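Local coordinates for TraM protein (Plasmid R64, PDB 3WZ3) that is probably an inner-membrane component of the conjugative type IVB secretion apparatus of plasmid R64, represented here by its periplasmic NTF2-like domain, at residues 31-36 / 43-48; 5-10 / 75-80; 119-124 / 129-134. One frame throughout, in Å; residues are numbered along the deposited sequence.

Interaction 1 (31-36 / 43-48); sequences SQISSL and EGFAGY
Ile33 reaches both aromatic side chains of helix 42-54 with different branches: its CG2 methyl lies 3.8 Å from Phe45 CZ and 4.1 Å from Tyr48 CE2, while its CG1 methylene sits 3.5 Å from the phenol oxygen, Tyr48 OH. With CG2 anti to the backbone N and CG1 anti to the carbonyl carbon (chi1 -72°), the branched side chain straddles the ends of the two rings. The inner half of the contact is close-packed. Leu36 brings CD1 to 4.0 Å from Tyr48 CE2, crossing that side chain at about a right angle, and Leu36 and Tyr48 are both buried. Helix 7-22 closes this side, with Thr20 and Ala21 against Leu36 and Phe22 meeting the tyrosine ring edge to face. Toward solvent the packing is thinner: Phe45 remains partly exposed, and its distal edge faces the carbonyl of Ile33, with CZ 3.8 Å from Ile33 O and the oxygen near the ring plane. No hydrogen bond joins the two segments; Tyr48 OH bonds instead to Ala21 O, so cohesion between the two helices here rests on apolar packing, with the phenol tied to a third helix.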
# COMPACT_ATOMS: atom_id res chain seq x y z
N SER A 31 -13.00 -4.36 7.02
CA SER A 31 -13.32 -5.18 5.88
C SER A 31 -12.51 -4.73 4.65
O SER A 31 -12.05 -5.55 3.85
CB SER A 31 -14.83 -5.09 5.59
OG SER A 31 -15.60 -5.43 6.74
N GLN A 32 -12.31 -3.43 4.53
CA GLN A 32 -11.45 -2.92 3.47
C GLN A 32 -10.05 -3.47 3.61
O GLN A 32 -9.45 -3.93 2.64
CB GLN A 32 -11.44 -1.40 3.46
CG GLN A 32 -12.81 -0.77 3.04
CD GLN A 32 -12.85 0.72 3.31
OE1 GLN A 32 -12.66 1.17 4.44
NE2 GLN A 32 -13.09 1.52 2.25
N ILE A 33 -9.52 -3.42 4.83
CA ILE A 33 -8.16 -3.91 5.08
C ILE A 33 -8.01 -5.41 4.78
O ILE A 33 -7.10 -5.82 4.04
CB ILE A 33 -7.72 -3.56 6.50
CG1 ILE A 33 -7.46 -2.06 6.60
CG2 ILE A 33 -6.48 -4.36 6.89
CD1 ILE A 33 -7.36 -1.50 8.03
N SER A 34 -8.90 -6.25 5.29
CA SER A 34 -8.80 -7.68 5.04
C SER A 34 -8.90 -8.00 3.55
O SER A 34 -8.24 -8.91 3.06
CB SER A 34 -9.81 -8.51 5.87
OG SER A 34 -11.16 -8.32 5.49
N SER A 35 -9.72 -7.23 2.83
CA SER A 35 -9.92 -7.44 1.39
C SER A 35 -8.66 -7.13 0.58
O SER A 35 -8.57 -7.52 -0.57
CB SER A 35 -11.08 -6.57 0.89
OG SER A 35 -10.65 -5.24 0.67
N LEU A 36 -7.69 -6.44 1.18
CA LEU A 36 -6.45 -6.06 0.49
C LEU A 36 -5.39 -7.15 0.55
O LEU A 36 -4.38 -7.11 -0.16
CB LEU A 36 -5.88 -4.79 1.11
CG LEU A 36 -5.56 -3.62 0.18
CD1 LEU A 36 -4.64 -2.64 0.87
CD2 LEU A 36 -4.94 -4.09 -1.13
N GLU A 43 4.52 -11.13 4.72
CA GLU A 43 5.56 -10.19 5.13
C GLU A 43 5.31 -8.78 4.58
O GLU A 43 5.57 -7.78 5.27
CB GLU A 43 6.94 -10.65 4.68
CG GLU A 43 8.05 -9.84 5.32
CD GLU A 43 8.25 -10.17 6.79
OE1 GLU A 43 7.75 -11.23 7.22
OE2 GLU A 43 8.91 -9.39 7.52
N GLY A 44 4.79 -8.68 3.37
CA GLY A 44 4.45 -7.40 2.80
C GLY A 44 3.35 -6.73 3.61
O GLY A 44 3.39 -5.53 3.90
N PHE A 45 2.35 -7.53 3.98
CA PHE A 45 1.21 -7.01 4.72
C PHE A 45 1.65 -6.46 6.09
O PHE A 45 1.10 -5.48 6.58
CB PHE A 45 0.15 -8.12 4.86
CG PHE A 45 -1.25 -7.63 5.14
CD1 PHE A 45 -2.07 -7.19 4.11
CD2 PHE A 45 -1.75 -7.66 6.43
CE1 PHE A 45 -3.38 -6.76 4.39
CE2 PHE A 45 -3.04 -7.22 6.70
CZ PHE A 45 -3.86 -6.79 5.68
N ALA A 46 2.66 -7.09 6.69
CA ALA A 46 3.21 -6.56 7.93
C ALA A 46 3.72 -5.15 7.78
O ALA A 46 3.61 -4.34 8.72
CB ALA A 46 4.32 -7.47 8.44
N GLY A 47 4.29 -4.81 6.63
CA GLY A 47 4.74 -3.45 6.40
C GLY A 47 3.60 -2.46 6.31
O GLY A 47 3.73 -1.31 6.75
N TYR A 48 2.48 -2.88 5.74
CA TYR A 48 1.26 -2.06 5.73
C TYR A 48 0.75 -1.85 7.17
O TYR A 48 0.43 -0.74 7.56
CB TYR A 48 0.21 -2.76 4.85
CG TYR A 48 -1.18 -2.18 4.83
CD1 TYR A 48 -1.39 -0.81 4.71
CD2 TYR A 48 -2.29 -3.01 4.82
CE1 TYR A 48 -2.66 -0.29 4.65
CE2 TYR A 48 -3.59 -2.49 4.75
CZ TYR A 48 -3.75 -1.12 4.67
OH TYR A 48 -5.02 -0.59 4.60

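Interaction 2 (5-10 / 75-80); sequences WSQNDA and GVLVRQ
Gln7 lays its terminal amide across the side chain of Leu77, with NE2 3.6 Å from Leu77 CD2 and 3.8 Å from Leu77 CB. The two side chains cross at about a right angle. Although its first torsion tucks CG between the backbone N and the carbonyl carbon (chi1 69°), the glutamine is extended beyond CG and spans the gap from the first turn of helix 7-22 to strand 67-82. On the other end of the amide, Gln7 OE1 receives a weak hydrogen bond from Gln80 NE2 (3.3 Å), bent to 125° at the hydrogen, and the two amide planes stand 82° apart. The stronger polar partner of Gln80 is Trp88, whose indole NE1 meets Gln80 OE1, so the amide of Gln80 links the helix start to the neighbouring strand. Trp90 of that strand also touches Gln7 and Gln80. The helix start itself is fixed by a capping box: Asp9 N donates to Ser6 OG over 3.1 Å, and Ser6 N returns a bond of 3.0 Å to Asp9 OD2. Between Leu77 and Gln80 the strand carries a classic beta bulge, Val78 and Arg79 both facing Thr91. A capped N-terminal helix lying against a bulged antiparallel sheet is consistent with the NTF2-like fold.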
# COMPACT_ATOMS: atom_id res chain seq x y z
N TRP A 5 3.14 -8.77 -17.60
CA TRP A 5 4.00 -8.44 -16.45
C TRP A 5 5.17 -7.53 -16.84
O TRP A 5 6.34 -7.80 -16.53
CB TRP A 5 4.49 -9.71 -15.75
CG TRP A 5 3.35 -10.42 -15.12
CD1 TRP A 5 2.66 -10.02 -14.01
CD2 TRP A 5 2.70 -11.61 -15.59
NE1 TRP A 5 1.64 -10.90 -13.75
CE2 TRP A 5 1.65 -11.89 -14.70
CE3 TRP A 5 2.92 -12.48 -16.66
CZ2 TRP A 5 0.82 -12.99 -14.85
CZ3 TRP A 5 2.10 -13.58 -16.81
CH2 TRP A 5 1.05 -13.82 -15.91
N SER A 6 4.84 -6.44 -17.51
CA SER A 6 5.84 -5.43 -17.80
C SER A 6 6.05 -4.58 -16.56
O SER A 6 5.26 -4.64 -15.60
CB SER A 6 5.35 -4.54 -18.94
OG SER A 6 4.33 -3.67 -18.49
N GLN A 7 7.10 -3.77 -16.55
CA GLN A 7 7.28 -2.91 -15.40
C GLN A 7 6.15 -1.92 -15.27
O GLN A 7 5.79 -1.54 -14.15
CB GLN A 7 8.65 -2.21 -15.38
CG GLN A 7 8.84 -1.17 -16.43
CD GLN A 7 10.16 -0.46 -16.24
OE1 GLN A 7 11.20 -0.92 -16.71
NE2 GLN A 7 10.13 0.64 -15.51
N ASN A 8 5.56 -1.49 -16.38
CA ASN A 8 4.39 -0.64 -16.28
C ASN A 8 3.18 -1.33 -15.63
O ASN A 8 2.45 -0.71 -14.86
CB ASN A 8 4.02 -0.00 -17.62
CG ASN A 8 4.45 1.44 -17.69
OD1 ASN A 8 3.62 2.33 -17.92
ND2 ASN A 8 5.73 1.70 -17.44
N ASP A 9 2.98 -2.61 -15.94
CA ASP A 9 1.94 -3.38 -15.28
C ASP A 9 2.18 -3.45 -13.78
O ASP A 9 1.25 -3.30 -12.97
CB ASP A 9 1.90 -4.79 -15.87
CG ASP A 9 1.47 -4.82 -17.33
OD1 ASP A 9 0.54 -4.05 -17.69
OD2 ASP A 9 2.05 -5.60 -18.12
N ALA A 10 3.44 -3.69 -13.40
CA ALA A 10 3.77 -3.76 -11.98
C ALA A 10 3.60 -2.40 -11.30
O ALA A 10 3.08 -2.31 -10.18
CB ALA A 10 5.16 -4.35 -11.77
N GLY A 75 4.79 7.55 -9.54
CA GLY A 75 5.87 6.76 -8.99
C GLY A 75 6.96 6.50 -10.00
O GLY A 75 6.86 6.87 -11.17
N VAL A 76 8.03 5.88 -9.51
CA VAL A 76 9.17 5.53 -10.34
C VAL A 76 9.74 4.16 -9.97
O VAL A 76 9.67 3.74 -8.80
CB VAL A 76 10.32 6.56 -10.28
CG1 VAL A 76 9.85 7.92 -10.81
CG2 VAL A 76 10.85 6.65 -8.88
N LEU A 77 10.29 3.47 -10.95
CA LEU A 77 11.06 2.26 -10.71
C LEU A 77 12.44 2.60 -10.16
O LEU A 77 13.18 3.40 -10.76
CB LEU A 77 11.23 1.45 -12.00
CG LEU A 77 11.99 0.14 -11.79
CD1 LEU A 77 11.08 -0.91 -11.18
CD2 LEU A 77 12.57 -0.37 -13.12
N VAL A 78 12.77 2.04 -9.00
CA VAL A 78 14.11 2.16 -8.44
C VAL A 78 15.03 1.13 -9.10
O VAL A 78 16.07 1.48 -9.67
CB VAL A 78 14.10 1.95 -6.94
CG1 VAL A 78 15.51 2.18 -6.39
CG2 VAL A 78 13.12 2.91 -6.29
N ARG A 79 14.63 -0.14 -9.05
CA ARG A 79 15.42 -1.24 -9.61
C ARG A 79 14.52 -2.44 -9.81
O ARG A 79 13.39 -2.50 -9.29
CB ARG A 79 16.56 -1.61 -8.67
CG ARG A 79 16.09 -2.35 -7.42
CD ARG A 79 17.24 -2.76 -6.51
NE ARG A 79 18.03 -1.59 -6.12
CZ ARG A 79 17.73 -0.80 -5.10
NH1 ARG A 79 16.69 -1.08 -4.32
NH2 ARG A 79 18.48 0.25 -4.84
N GLN A 80 15.01 -3.40 -10.58
CA GLN A 80 14.32 -4.66 -10.78
C GLN A 80 15.37 -5.73 -10.96
O GLN A 80 16.54 -5.42 -11.18
CB GLN A 80 13.40 -4.60 -11.99
CG GLN A 80 14.11 -4.32 -13.33
CD GLN A 80 13.11 -4.30 -14.47
OE1 GLN A 80 12.29 -5.21 -14.59
NE2 GLN A 80 13.13 -3.25 -15.28

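Interaction 3 (119-124 / 129-134); sequences QRVDPR and GMEIRQ
Gln119 uses both ends of its amide on strand 130-139. Its NE2 donates to Glu131 OE2 at 2.8 Å, within 8° of the amide plane and on the anti lone pair of the carboxylate oxygen, while OE1 accepts from Arg133 NH1, also at 2.8 Å and with a nearly straight angle of 164° at the hydrogen. Gln119 and Glu131 run side by side in the same direction, whereas Arg133 crosses the glutamine at about a right angle. The other carboxylate oxygen, Glu131 OE1, forms a salt bridge with Lys126. Behind these side chains, Gln119 and Glu131 make an antiparallel hydrogen-bonded pair, Gln119 N to Glu131 O at 2.9 Å and Glu131 N to Gln119 O at 3.1 Å. This is the end of the beta hairpin of strands 110-120 and 130-139, the latter an outermost strand of the four-stranded sheet. Arg120 and Met130 (a selenomethionine) follow as a non-hydrogen-bonded pair. Past them, Gly129 O takes two donors: Val121 N at 2.9 Å, from above the carbonyl plane, and Arg120 NE at 2.8 Å, with the oxygen lying close to the guanidinium plane. Bends at chi2 and chi3 fold the arginine back to this carbonyl, and its NH2 donates to Val121 O. The apolar methyl Val121 CG2 packs 3.5 Å from Glu131 CD, against the carboxylate that Gln119 and Lys126 hold.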
# COMPACT_ATOMS: atom_id res chain seq x y z
N GLN A 119 6.75 -8.80 -6.17
CA GLN A 119 7.34 -10.00 -6.75
C GLN A 119 6.31 -10.76 -7.57
O GLN A 119 5.11 -10.68 -7.33
CB GLN A 119 7.92 -10.92 -5.67
CG GLN A 119 6.87 -11.52 -4.74
CD GLN A 119 7.50 -12.28 -3.57
OE1 GLN A 119 8.72 -12.35 -3.44
NE2 GLN A 119 6.67 -12.86 -2.73
N ARG A 120 6.79 -11.52 -8.55
CA ARG A 120 5.95 -12.41 -9.33
C ARG A 120 5.43 -13.56 -8.47
O ARG A 120 6.11 -14.01 -7.54
CB ARG A 120 6.74 -12.98 -10.50
CG ARG A 120 6.94 -12.03 -11.68
CD ARG A 120 5.61 -11.56 -12.33
NE ARG A 120 4.66 -12.69 -12.41
CZ ARG A 120 4.72 -13.66 -13.30
NH1 ARG A 120 5.64 -13.65 -14.27
NH2 ARG A 120 3.84 -14.65 -13.22
N VAL A 121 4.23 -14.04 -8.83
CA VAL A 121 3.55 -15.16 -8.19
C VAL A 121 3.00 -16.03 -9.31
O VAL A 121 2.64 -15.53 -10.36
CB VAL A 121 2.36 -14.65 -7.34
CG1 VAL A 121 1.61 -15.80 -6.69
CG2 VAL A 121 2.87 -13.70 -6.27
N ASP A 122 2.97 -17.34 -9.08
CA ASP A 122 2.34 -18.27 -10.01
C ASP A 122 0.89 -17.83 -10.22
O ASP A 122 0.14 -17.71 -9.25
CB ASP A 122 2.39 -19.67 -9.37
CG ASP A 122 1.79 -20.76 -10.24
OD1 ASP A 122 1.21 -20.46 -11.30
OD2 ASP A 122 1.90 -21.94 -9.83
N PRO A 123 0.50 -17.57 -11.48
CA PRO A 123 -0.88 -17.14 -11.73
C PRO A 123 -1.93 -18.19 -11.38
O PRO A 123 -3.10 -17.84 -11.24
CB PRO A 123 -0.89 -16.81 -13.23
CG PRO A 123 0.57 -16.63 -13.59
CD PRO A 123 1.30 -17.60 -12.72
N ARG A 124 -1.52 -19.44 -11.20
CA ARG A 124 -2.43 -20.48 -10.70
C ARG A 124 -2.83 -20.23 -9.25
O ARG A 124 -3.85 -20.72 -8.77
CB ARG A 124 -1.79 -21.87 -10.83
CG ARG A 124 -2.68 -22.99 -10.31
CD ARG A 124 -3.95 -23.08 -11.14
NE ARG A 124 -4.89 -24.09 -10.67
CZ ARG A 124 -5.82 -23.87 -9.74
NH1 ARG A 124 -5.91 -22.68 -9.16
NH2 ARG A 124 -6.65 -24.85 -9.38
N GLY A 129 -0.79 -12.56 -10.78
CA GLY A 129 0.61 -12.93 -10.91
C GLY A 129 1.58 -12.07 -10.12
O GLY A 129 2.79 -12.13 -10.38
N MSE A 130 1.08 -11.28 -9.18
CA MSE A 130 1.95 -10.39 -8.42
C MSE A 130 1.50 -10.24 -6.98
O MSE A 130 0.31 -10.42 -6.67
CB MSE A 130 1.94 -9.00 -9.06
CG MSE A 130 2.67 -8.95 -10.39
SE MSE A 130 2.66 -7.17 -11.24
CE MSE A 130 0.85 -7.20 -11.93
N GLU A 131 2.43 -9.86 -6.12
CA GLU A 131 2.08 -9.46 -4.75
C GLU A 131 3.19 -8.58 -4.19
O GLU A 131 4.36 -8.69 -4.58
CB GLU A 131 1.86 -10.69 -3.86
CG GLU A 131 3.12 -11.41 -3.52
CD GLU A 131 2.90 -12.76 -2.86
OE1 GLU A 131 1.73 -13.13 -2.59
OE2 GLU A 131 3.90 -13.47 -2.60
N ILE A 132 2.82 -7.69 -3.28
CA ILE A 132 3.78 -6.84 -2.61
C ILE A 132 4.46 -7.60 -1.48
O ILE A 132 3.80 -8.02 -0.52
CB ILE A 132 3.06 -5.61 -2.04
CG1 ILE A 132 2.49 -4.77 -3.19
CG2 ILE A 132 4.01 -4.81 -1.15
CD1 ILE A 132 1.52 -3.66 -2.73
N ARG A 133 5.77 -7.77 -1.57
CA ARG A 133 6.50 -8.49 -0.53
C ARG A 133 7.16 -7.60 0.50
O ARG A 133 7.59 -8.09 1.55
CB ARG A 133 7.55 -9.43 -1.12
CG ARG A 133 8.59 -8.71 -1.93
CD ARG A 133 9.76 -9.63 -2.30
NE ARG A 133 10.67 -9.83 -1.18
CZ ARG A 133 10.91 -11.02 -0.63
NH1 ARG A 133 10.30 -12.11 -1.09
NH2 ARG A 133 11.74 -11.11 0.40
N GLN A 134 7.22 -6.30 0.22
CA GLN A 134 7.78 -5.34 1.18
C GLN A 134 7.18 -3.97 0.95
O GLN A 134 7.04 -3.55 -0.20
CB GLN A 134 9.31 -5.25 1.06
CG GLN A 134 9.93 -4.45 2.22
CD GLN A 134 11.43 -4.53 2.26
OE1 GLN A 134 12.02 -4.88 3.29
NE2 GLN A 134 12.06 -4.21 1.16

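In the fold
Interactions 2 and 3 are neighbours, their centres about 13 Å apart, and both reach the same antiparallel sheet, interaction 2 at the outermost strand 67-82, interaction 3 at the hairpin of 110-120 with the outermost strand 130-139. Trp5 bridges them: Trp5 CD2 lies 3.7 Å from Arg120 CZ in a cation-pi contact, and Trp5 NE1 bonds to Ser128 O. Ala10 CA adds a packing contact of 3.7 Å with the selenium (SE) of Met130. Interaction 1, between helices, is about 15 Å from interaction 3 centre to centre and meets it through Glu43 CB and Arg133 O, 4.1 Å apart. Interactions 1 and 2 do not touch, their nearest atoms being about 12 Å apart, but helix 7-22 runs between them.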